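Local coordinates for protein beta-catenin homolog sys-1 (Caenorhabditis elegans, PDB 3C2G) that acts as a transcription coregulator in the Wnt signalling asymmetry pathway, binding the TCF factor POP-1 directly and activating or repressing target genes, at residues R12-T17 with L24-T29; D83-F88 with F141-C146; N126-P131 with S174-P179. One frame throughout, in Å; residues are numbered along the deposited sequence.

Contact 1 of 3, residues R12-T17 with L24-T29; sequences RLWFNT and LHMAKT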
loop_
_atom_site.group_PDB
_atom_site.type_symbol
_atom_site.label_atom_id
_atom_site.label_comp_id
_atom_site.label_asym_id
_atom_site.label_seq_id
_atom_site.Cartn_x
_atom_site.Cartn_y
_atom_site.Cartn_z
ATOM N N ARG A 12 44.213 27.866 13.825
ATOM C CA ARG A 12 45.160 28.725 13.122
ATOM C C ARG A 12 46.359 27.939 12.591
ATOM O O ARG A 12 46.843 28.208 11.490
ATOM C CB ARG A 12 45.617 29.874 14.041
ATOM C CG ARG A 12 46.808 30.689 13.522
ATOM C CD ARG A 12 47.153 31.882 14.420
ATOM N NE ARG A 12 48.111 31.557 15.480
ATOM C CZ ARG A 12 47.823 31.566 16.783
ATOM N NH1 ARG A 12 46.598 31.889 17.207
ATOM N NH2 ARG A 12 48.765 31.254 17.672
ATOM N N LEU A 13 46.819 26.960 13.363
ATOM C CA LEU A 13 48.054 26.243 13.049
ATOM C C LEU A 13 47.878 24.929 12.279
ATOM O O LEU A 13 48.860 24.348 11.793
ATOM C CB LEU A 13 48.861 26.003 14.335
ATOM C CG LEU A 13 50.079 26.894 14.662
ATOM C CD1 LEU A 13 49.886 28.383 14.343
ATOM C CD2 LEU A 13 50.501 26.710 16.127
ATOM N N TRP A 14 46.635 24.462 12.168
ATOM C CA TRP A 14 46.374 23.130 11.611
ATOM C C TRP A 14 47.135 22.857 10.313
ATOM O O TRP A 14 47.855 21.854 10.203
ATOM C CB TRP A 14 44.873 22.885 11.397
ATOM C CG TRP A 14 44.612 21.534 10.782
ATOM C CD1 TRP A 14 44.586 21.232 9.451
ATOM C CD2 TRP A 14 44.386 20.298 11.481
ATOM N NE1 TRP A 14 44.345 19.889 9.277
ATOM C CE2 TRP A 14 44.211 19.293 10.503
ATOM C CE3 TRP A 14 44.295 19.947 12.837
ATOM C CZ2 TRP A 14 43.962 17.955 10.836
ATOM C CZ3 TRP A 14 44.047 18.616 13.171
ATOM C CH2 TRP A 14 43.883 17.636 12.172
ATOM N N PHE A 15 46.982 23.749 9.340
ATOM C CA PHE A 15 47.477 23.478 7.998
ATOM C C PHE A 15 48.986 23.557 7.826
ATOM O O PHE A 15 49.521 23.047 6.854
ATOM C CB PHE A 15 46.743 24.337 6.978
ATOM C CG PHE A 15 45.334 23.888 6.738
ATOM C CD1 PHE A 15 45.070 22.804 5.900
ATOM C CD2 PHE A 15 44.273 24.524 7.365
ATOM C CE1 PHE A 15 43.769 22.376 5.679
ATOM C CE2 PHE A 15 42.958 24.107 7.136
ATOM C CZ PHE A 15 42.705 23.027 6.302
ATOM N N ASN A 16 49.673 24.179 8.770
ATOM C CA ASN A 16 51.124 24.210 8.725
ATOM C C ASN A 16 51.790 23.331 9.798
ATOM O O ASN A 16 53.004 23.412 10.020
ATOM C CB ASN A 16 51.624 25.658 8.744
ATOM C CG ASN A 16 51.340 26.388 7.424
ATOM O OD1 ASN A 16 51.619 25.872 6.333
ATOM N ND2 ASN A 16 50.789 27.600 7.524
ATOM N N THR A 17 50.984 22.480 10.438
ATOM C CA THR A 17 51.472 21.501 11.410
ATOM C C THR A 17 51.218 20.069 10.914
ATOM O O THR A 17 50.221 19.450 11.286
ATOM C CB THR A 17 50.802 21.683 12.788
ATOM O OG1 THR A 17 50.546 23.070 13.032
ATOM C CG2 THR A 17 51.685 21.130 13.889
ATOM N N LEU A 24 46.556 15.012 16.216
ATOM C CA LEU A 24 45.655 14.336 17.131
ATOM C C LEU A 24 45.336 15.216 18.335
ATOM O O LEU A 24 44.165 15.378 18.696
ATOM C CB LEU A 24 46.260 13.000 17.576
ATOM C CG LEU A 24 45.509 12.117 18.578
ATOM C CD1 LEU A 24 44.103 11.757 18.100
ATOM C CD2 LEU A 24 46.318 10.860 18.843
ATOM N N HIS A 25 46.381 15.787 18.940
ATOM C CA HIS A 25 46.221 16.682 20.081
ATOM C C HIS A 25 45.330 17.870 19.719
ATOM O O HIS A 25 44.444 18.245 20.489
ATOM C CB HIS A 25 47.586 17.165 20.604
ATOM C CG HIS A 25 47.489 18.072 21.796
ATOM N ND1 HIS A 25 47.397 17.599 23.087
ATOM C CD2 HIS A 25 47.450 19.424 21.887
ATOM C CE1 HIS A 25 47.312 18.619 23.923
ATOM N NE2 HIS A 25 47.340 19.737 23.221
HETATM N N MSE A 26 45.568 18.446 18.542
HETATM C CA MSE A 26 44.794 19.587 18.059
HETATM C C MSE A 26 43.320 19.222 17.858
HETATM O O MSE A 26 42.433 20.008 18.190
HETATM C CB MSE A 26 45.406 20.153 16.771
HETATM C CG MSE A 26 46.719 20.923 16.972
HETATM SE SE MSE A 26 47.536 21.662 15.317
HETATM C CE MSE A 26 48.052 20.020 14.411
ATOM N N ALA A 27 43.065 18.019 17.343
ATOM C CA ALA A 27 41.694 17.532 17.166
ATOM C C ALA A 27 40.930 17.383 18.492
ATOM O O ALA A 27 39.824 17.905 18.625
ATOM C CB ALA A 27 41.677 16.235 16.359
ATOM N N LYS A 28 41.531 16.705 19.473
ATOM C CA LYS A 28 40.953 16.611 20.823
ATOM C C LYS A 28 40.633 17.991 21.381
ATOM O O LYS A 28 39.554 18.216 21.938
ATOM C CB LYS A 28 41.897 15.896 21.788
ATOM C CG LYS A 28 42.134 14.421 21.489
ATOM C CD LYS A 28 43.120 13.812 22.489
ATOM C CE LYS A 28 43.324 12.318 22.239
ATOM N NZ LYS A 28 44.431 11.748 23.079
ATOM N N THR A 29 41.581 18.908 21.211
ATOM C CA THR A 29 41.459 20.281 21.680
ATOM C C THR A 29 40.227 20.962 21.090
ATOM O O THR A 29 39.364 21.439 21.833
ATOM C CB THR A 29 42.753 21.076 21.359
ATOM O OG1 THR A 29 43.869 20.437 21.997
ATOM C CG2 THR A 29 42.655 22.516 21.833
#
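Met26, modelled as selenomethionine, reaches from helix 20-37 into the angle between Trp14 and Thr17, and the contact is best read from how these three side chains are turned. Its CB already points at the other segment. From there the chain runs straight as far as SE and then bends (chi3 -68°), a turn that lays the terminal methyl against the threonine. Met26 CE lies 3.6 Å from Thr17 CB and 3.8 Å from Thr17 CG2. The two side chains cross obliquely, and the touch is made by SE and CE of Met26. The threonine hydroxyl itself is turned to Leu13 O, at a distance too short to be trusted in detail.

Trp14 receives the same residue along its benzo ring. CG of the tryptophan stands anti to the backbone N (chi1 178°), which swings the indole alongside helix 20-37. Trp14 CE3 comes 4.1 Å from Met26 CE, which approaches at a slant, and Trp14 CZ3 lies equally near Met26 CB, at 4.1 Å. Beyond it, the backbone N of Ala27 sits at the edge of the ring, near its plane, 4.3 Å from Trp14 CZ3. The indole is held at other points too: its NE1 hydrogen-bonds Asp60 of helix 47-62, and Arg23 makes a cation-pi contact with it. Ala10 of helix 3-13 also touches Met26, placing this residue where two successive helices and the turn between them converge.

No hydrogen bond joins the segments. The attraction is therefore dispersion between the selenoether of Met26 (a thioether in methionine), an aromatic ring and a threonine's carbon atoms, in a largely buried setting; the polar end of Trp14 is spent on a third helix, while its benzo edge packs against helix 20-37.

Contact 2 of 3, residues D83-F88 with F141-C146; sequences DILRRF and FQIFNC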
loop_
_atom_site.group_PDB
_atom_site.type_symbol
_atom_site.label_atom_id
_atom_site.label_comp_id
_atom_site.label_asym_id
_atom_site.label_seq_id
_atom_site.Cartn_x
_atom_site.Cartn_y
_atom_site.Cartn_z
ATOM N N ASP A 83 33.097 13.028 15.506
ATOM C CA ASP A 83 32.247 13.440 16.620
ATOM C C ASP A 83 31.919 14.923 16.558
ATOM O O ASP A 83 30.817 15.330 16.914
ATOM C CB ASP A 83 32.864 13.101 17.971
ATOM C CG ASP A 83 31.888 13.325 19.114
ATOM O OD1 ASP A 83 30.890 12.574 19.217
ATOM O OD2 ASP A 83 32.098 14.278 19.891
ATOM N N ILE A 84 32.875 15.730 16.098
ATOM C CA ILE A 84 32.609 17.138 15.848
ATOM C C ILE A 84 31.552 17.216 14.752
ATOM O O ILE A 84 30.516 17.862 14.915
ATOM C CB ILE A 84 33.897 17.904 15.424
ATOM C CG1 ILE A 84 34.825 18.121 16.627
ATOM C CG2 ILE A 84 33.546 19.243 14.783
ATOM C CD1 ILE A 84 36.297 18.355 16.244
ATOM N N LEU A 85 31.805 16.531 13.644
ATOM C CA LEU A 85 30.870 16.533 12.524
ATOM C C LEU A 85 29.460 16.123 12.944
ATOM O O LEU A 85 28.490 16.771 12.561
ATOM C CB LEU A 85 31.379 15.640 11.392
ATOM C CG LEU A 85 30.508 15.501 10.142
ATOM C CD1 LEU A 85 30.146 16.852 9.489
ATOM C CD2 LEU A 85 31.225 14.602 9.158
ATOM N N ARG A 86 29.360 15.060 13.741
ATOM C CA ARG A 86 28.075 14.600 14.240
ATOM C C ARG A 86 27.362 15.713 14.988
ATOM O O ARG A 86 26.176 15.952 14.777
ATOM C CB ARG A 86 28.239 13.376 15.141
ATOM C CG ARG A 86 26.921 12.820 15.687
ATOM C CD ARG A 86 27.100 11.509 16.447
ATOM N NE ARG A 86 27.882 11.714 17.658
ATOM C CZ ARG A 86 27.379 12.118 18.820
ATOM N NH1 ARG A 86 26.075 12.356 18.934
ATOM N NH2 ARG A 86 28.185 12.290 19.865
ATOM N N ARG A 87 28.107 16.408 15.840
ATOM C CA ARG A 87 27.549 17.483 16.644
ATOM C C ARG A 87 27.016 18.638 15.798
ATOM O O ARG A 87 25.968 19.215 16.114
ATOM C CB ARG A 87 28.564 17.936 17.694
ATOM C CG ARG A 87 28.753 16.875 18.781
ATOM C CD ARG A 87 29.847 17.200 19.787
ATOM N NE ARG A 87 29.326 16.969 21.135
ATOM C CZ ARG A 87 29.481 15.847 21.829
ATOM N NH1 ARG A 87 30.181 14.839 21.336
ATOM N NH2 ARG A 87 28.941 15.746 23.031
ATOM N N PHE A 88 27.709 18.931 14.700
ATOM C CA PHE A 88 27.254 19.917 13.718
ATOM C C PHE A 88 25.907 19.577 13.088
ATOM O O PHE A 88 25.231 20.452 12.553
ATOM C CB PHE A 88 28.278 20.051 12.588
ATOM C CG PHE A 88 29.449 20.922 12.921
ATOM C CD1 PHE A 88 29.737 21.271 14.240
ATOM C CD2 PHE A 88 30.288 21.381 11.906
ATOM C CE1 PHE A 88 30.822 22.074 14.539
ATOM C CE2 PHE A 88 31.389 22.190 12.196
ATOM C CZ PHE A 88 31.655 22.539 13.516
ATOM N N PHE A 141 27.197 6.428 10.530
ATOM C CA PHE A 141 25.773 6.066 10.430
ATOM C C PHE A 141 24.883 7.041 11.184
ATOM O O PHE A 141 23.807 7.371 10.708
ATOM C CB PHE A 141 25.494 4.623 10.889
ATOM C CG PHE A 141 25.903 3.581 9.884
ATOM C CD1 PHE A 141 25.333 3.555 8.615
ATOM C CD2 PHE A 141 26.850 2.626 10.205
ATOM C CE1 PHE A 141 25.700 2.596 7.687
ATOM C CE2 PHE A 141 27.229 1.677 9.289
ATOM C CZ PHE A 141 26.651 1.657 8.019
ATOM N N GLN A 142 25.327 7.511 12.348
ATOM C CA GLN A 142 24.568 8.541 13.076
ATOM C C GLN A 142 24.518 9.898 12.350
ATOM O O GLN A 142 23.537 10.635 12.473
ATOM C CB GLN A 142 25.129 8.736 14.476
ATOM C CG GLN A 142 24.629 7.740 15.502
ATOM C CD GLN A 142 25.482 7.762 16.750
ATOM O OE1 GLN A 142 25.219 8.527 17.686
ATOM N NE2 GLN A 142 26.538 6.948 16.761
ATOM N N ILE A 143 25.575 10.221 11.607
ATOM C CA ILE A 143 25.656 11.475 10.867
ATOM C C ILE A 143 24.664 11.463 9.698
ATOM O O ILE A 143 23.942 12.438 9.484
ATOM C CB ILE A 143 27.114 11.736 10.382
ATOM C CG1 ILE A 143 27.995 12.194 11.553
ATOM C CG2 ILE A 143 27.155 12.731 9.233
ATOM C CD1 ILE A 143 29.497 11.936 11.336
ATOM N N PHE A 144 24.631 10.355 8.956
ATOM C CA PHE A 144 23.642 10.156 7.901
ATOM C C PHE A 144 22.231 10.219 8.458
ATOM O O PHE A 144 21.386 10.928 7.934
ATOM C CB PHE A 144 23.847 8.816 7.228
ATOM C CG PHE A 144 24.887 8.828 6.166
ATOM C CD1 PHE A 144 24.708 9.571 5.015
ATOM C CD2 PHE A 144 26.037 8.066 6.298
ATOM C CE1 PHE A 144 25.681 9.576 4.011
ATOM C CE2 PHE A 144 27.012 8.058 5.291
ATOM C CZ PHE A 144 26.829 8.817 4.148
ATOM N N ASN A 145 21.995 9.491 9.544
ATOM C CA ASN A 145 20.710 9.515 10.214
ATOM C C ASN A 145 20.302 10.917 10.635
ATOM O O ASN A 145 19.179 11.314 10.400
ATOM C CB ASN A 145 20.689 8.564 11.415
ATOM C CG ASN A 145 19.310 8.457 12.043
ATOM O OD1 ASN A 145 18.373 7.943 11.433
ATOM N ND2 ASN A 145 19.175 8.963 13.261
ATOM N N CYS A 146 21.215 11.673 11.234
ATOM C CA CYS A 146 20.908 13.036 11.673
ATOM C C CYS A 146 20.573 14.002 10.545
ATOM O O CYS A 146 19.644 14.792 10.673
ATOM C CB CYS A 146 22.057 13.612 12.473
ATOM S SG CYS A 146 22.106 13.024 14.141
#
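Arg86 and Ile143 carry most of the buried surface, and they meet with unlike parts: the isoleucine presses on the root of the arginine rather than on its charge. Ile143 CG1 lies 3.6 Å from Arg86 CA and 3.8 Å from Arg86 CB. Because CG1 is anti to its own carbonyl carbon, this branch leads across to the neighbouring helix, and its terminal methyl continues to Leu85, where Ile143 CD1 rests 3.9 Å from Leu85 CD2. The leucine and isoleucine side chains cross at about a right angle.

The two segments run almost side by side in the same direction, with 14° between their axes and 9.2 Å at closest approach. Nearly parallel helices so far apart in sequence are what the armadillo domain produces as its helical layers stack into a superhelix; here helix 71-90 is laid against helix 134-150.

Farther out, the aliphatic part of Arg86 is flanked by Gln142, whose OE1 lies 3.7 Å from Arg86 CD. The amide and guanidinium planes are 29° apart, and the oxygen approaches the guanidinium obliquely without a hydrogen bond to it. The amide nitrogen of Gln142 is bound to the backbone oxygen of Asn138, one turn back on its own helix. The guanidinium instead turns to its own helix: a bend at chi3 (66°) brings Arg86 NH2 within 2.8 Å of Asp83 OD1, a salt bridge met on the syn side of the carboxylate. Asp83 is buried and also pairs with Arg31 of helix 20-37; with Arg86 this probably stabilises its ionised form. Arg87 lies against the same carboxylate, too close for its geometry to be trusted.

Contact 3 of 3, residues N126-P131 with S174-P179; sequences NWQKDP and SEYFNP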
loop_
_atom_site.group_PDB
_atom_site.type_symbol
_atom_site.label_atom_id
_atom_site.label_comp_id
_atom_site.label_asym_id
_atom_site.label_seq_id
_atom_site.Cartn_x
_atom_site.Cartn_y
_atom_site.Cartn_z
ATOM N N ASN A 126 33.637 -4.414 6.132
ATOM C CA ASN A 126 34.859 -4.992 6.694
ATOM C C ASN A 126 35.493 -4.171 7.832
ATOM O O ASN A 126 36.291 -4.693 8.606
ATOM C CB ASN A 126 35.880 -5.291 5.586
ATOM C CG ASN A 126 36.518 -4.039 5.019
ATOM O OD1 ASN A 126 36.993 -3.172 5.763
ATOM N ND2 ASN A 126 36.560 -3.946 3.689
ATOM N N TRP A 127 35.138 -2.893 7.933
ATOM C CA TRP A 127 35.520 -2.108 9.101
ATOM C C TRP A 127 34.756 -2.527 10.357
ATOM O O TRP A 127 35.237 -2.299 11.469
ATOM C CB TRP A 127 35.322 -0.614 8.870
ATOM C CG TRP A 127 36.319 0.038 7.955
ATOM C CD1 TRP A 127 36.038 0.876 6.919
ATOM C CD2 TRP A 127 37.749 -0.077 8.000
ATOM N NE1 TRP A 127 37.194 1.288 6.308
ATOM C CE2 TRP A 127 38.262 0.724 6.953
ATOM C CE3 TRP A 127 38.646 -0.779 8.818
ATOM C CZ2 TRP A 127 39.639 0.843 6.699
ATOM C CZ3 TRP A 127 40.017 -0.660 8.569
ATOM C CH2 TRP A 127 40.497 0.147 7.515
ATOM N N GLN A 128 33.584 -3.144 10.183
ATOM C CA GLN A 128 32.725 -3.534 11.317
ATOM C C GLN A 128 33.306 -4.655 12.164
ATOM O O GLN A 128 32.785 -4.951 13.235
ATOM C CB GLN A 128 31.321 -3.944 10.851
ATOM C CG GLN A 128 30.521 -2.855 10.166
ATOM C CD GLN A 128 29.837 -1.918 11.131
ATOM O OE1 GLN A 128 30.308 -1.684 12.249
ATOM N NE2 GLN A 128 28.710 -1.365 10.700
ATOM N N LYS A 129 34.363 -5.287 11.669
ATOM C CA LYS A 129 35.042 -6.351 12.395
ATOM C C LYS A 129 36.395 -5.865 12.939
ATOM O O LYS A 129 37.174 -6.644 13.505
ATOM C CB LYS A 129 35.232 -7.565 11.476
ATOM N N ASP A 130 36.675 -4.578 12.755
ATOM C CA ASP A 130 37.884 -3.977 13.288
ATOM C C ASP A 130 37.595 -3.331 14.636
ATOM O O ASP A 130 36.680 -2.510 14.747
ATOM C CB ASP A 130 38.470 -2.953 12.316
ATOM C CG ASP A 130 39.827 -2.449 12.759
ATOM O OD1 ASP A 130 40.836 -2.989 12.265
ATOM O OD2 ASP A 130 39.890 -1.538 13.617
ATOM N N PRO A 131 38.395 -3.686 15.661
ATOM C CA PRO A 131 38.194 -3.248 17.048
ATOM C C PRO A 131 38.152 -1.727 17.224
ATOM O O PRO A 131 37.403 -1.224 18.067
ATOM C CB PRO A 131 39.411 -3.831 17.782
ATOM C CG PRO A 131 39.875 -4.957 16.933
ATOM C CD PRO A 131 39.586 -4.549 15.526
ATOM N N SER A 174 25.090 -2.091 -0.233
ATOM C CA SER A 174 24.563 -3.371 -0.689
ATOM C C SER A 174 25.321 -4.540 -0.115
ATOM O O SER A 174 24.761 -5.626 0.022
ATOM C CB SER A 174 24.600 -3.470 -2.212
ATOM O OG SER A 174 23.651 -2.593 -2.778
ATOM N N GLU A 175 26.597 -4.336 0.198
ATOM C CA GLU A 175 27.416 -5.424 0.717
ATOM C C GLU A 175 26.843 -5.923 2.052
ATOM O O GLU A 175 27.036 -7.074 2.420
ATOM C CB GLU A 175 28.892 -5.009 0.829
ATOM C CG GLU A 175 29.860 -6.196 1.013
ATOM C CD GLU A 175 31.350 -5.806 1.045
ATOM O OE1 GLU A 175 31.724 -4.756 0.453
ATOM O OE2 GLU A 175 32.151 -6.565 1.655
ATOM N N TYR A 176 26.106 -5.069 2.753
ATOM C CA TYR A 176 25.447 -5.482 3.980
ATOM C C TYR A 176 24.272 -6.426 3.730
ATOM O O TYR A 176 23.785 -7.072 4.656
ATOM C CB TYR A 176 24.962 -4.287 4.786
ATOM C CG TYR A 176 26.035 -3.501 5.500
ATOM C CD1 TYR A 176 26.275 -3.699 6.859
ATOM C CD2 TYR A 176 26.780 -2.523 4.834
ATOM C CE1 TYR A 176 27.222 -2.951 7.536
ATOM C CE2 TYR A 176 27.738 -1.795 5.492
ATOM C CZ TYR A 176 27.958 -2.006 6.848
ATOM O OH TYR A 176 28.910 -1.263 7.525
ATOM N N PHE A 177 23.823 -6.512 2.485
ATOM C CA PHE A 177 22.723 -7.405 2.154
ATOM C C PHE A 177 23.195 -8.703 1.506
ATOM O O PHE A 177 22.382 -9.482 0.986
ATOM C CB PHE A 177 21.681 -6.688 1.294
ATOM C CG PHE A 177 20.974 -5.564 2.004
ATOM C CD1 PHE A 177 20.754 -5.609 3.377
ATOM C CD2 PHE A 177 20.499 -4.469 1.291
ATOM C CE1 PHE A 177 20.102 -4.577 4.032
ATOM C CE2 PHE A 177 19.832 -3.433 1.936
ATOM C CZ PHE A 177 19.636 -3.491 3.321
ATOM N N ASN A 178 24.506 -8.945 1.548
ATOM C CA ASN A 178 25.066 -10.181 1.012
ATOM C C ASN A 178 24.690 -11.384 1.876
ATOM O O ASN A 178 24.625 -11.277 3.103
ATOM C CB ASN A 178 26.586 -10.083 0.801
ATOM C CG ASN A 178 26.962 -9.335 -0.487
ATOM O OD1 ASN A 178 26.102 -9.004 -1.312
ATOM N ND2 ASN A 178 28.255 -9.059 -0.654
ATOM N N PRO A 179 24.405 -12.526 1.222
ATOM C CA PRO A 179 23.921 -13.736 1.893
ATOM C C PRO A 179 24.801 -14.207 3.046
ATOM O O PRO A 179 24.270 -14.713 4.033
ATOM C CB PRO A 179 23.905 -14.788 0.774
ATOM C CG PRO A 179 24.687 -14.184 -0.368
ATOM C CD PRO A 179 24.508 -12.716 -0.240
#
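The hydroxyl oxygen of Tyr176 has two partners: Gln128 NE2 donates a hydrogen bond to it, at 3.2 Å, and the hydroxyl is also bonded to the backbone oxygen of Ile123. The bond from the glutamine is moderately bent, with an N-H...O angle of 140°, and the hydroxyl lies out of the amide plane by 26°. Amide and phenol stand almost perpendicular, their planes 85° apart, with Gln128 NE2 at the edge of the ring near its plane and 3.8 Å from Tyr176 CE1. A bend at chi2 of Gln128 turns the amide nitrogen to the hydroxyl. Gln128 CG also joins the contact, 3.5 Å from Tyr176 OH. With an alanine here, the tyrosine hydroxyl would probably lose its amide donor, and a gap would open where CG and the amide had packed. Leu125 and Ile190 also touch the tyrosine. The contact thus clasps two interhelical loops, one before helix 134-150 and one before helix 189-198, at one border of the superhelical stack of helices that makes up an armadillo domain.

From the N terminus, contact 1 comes first: it closes a gap of six residues that takes in the start of helix 20-37, and is complete before either of the others opens. Contact 2 then spans 52 residues to bring helix 71-90 against helix 134-150. Before it closes, contact 3 has opened at 126-131, and it ends only at 174-179, so these two cross along the chain. Neighbours also meet in space. Ala27 O of contact 1 packs against Ile84 CD1 of contact 2, while Phe141 of contact 2 touches Gln128 and Tyr176. Contact 1 joins consecutive helices, contact 2 helices far apart in sequence, and contact 3 two loops, all in the N-terminal part of the domain.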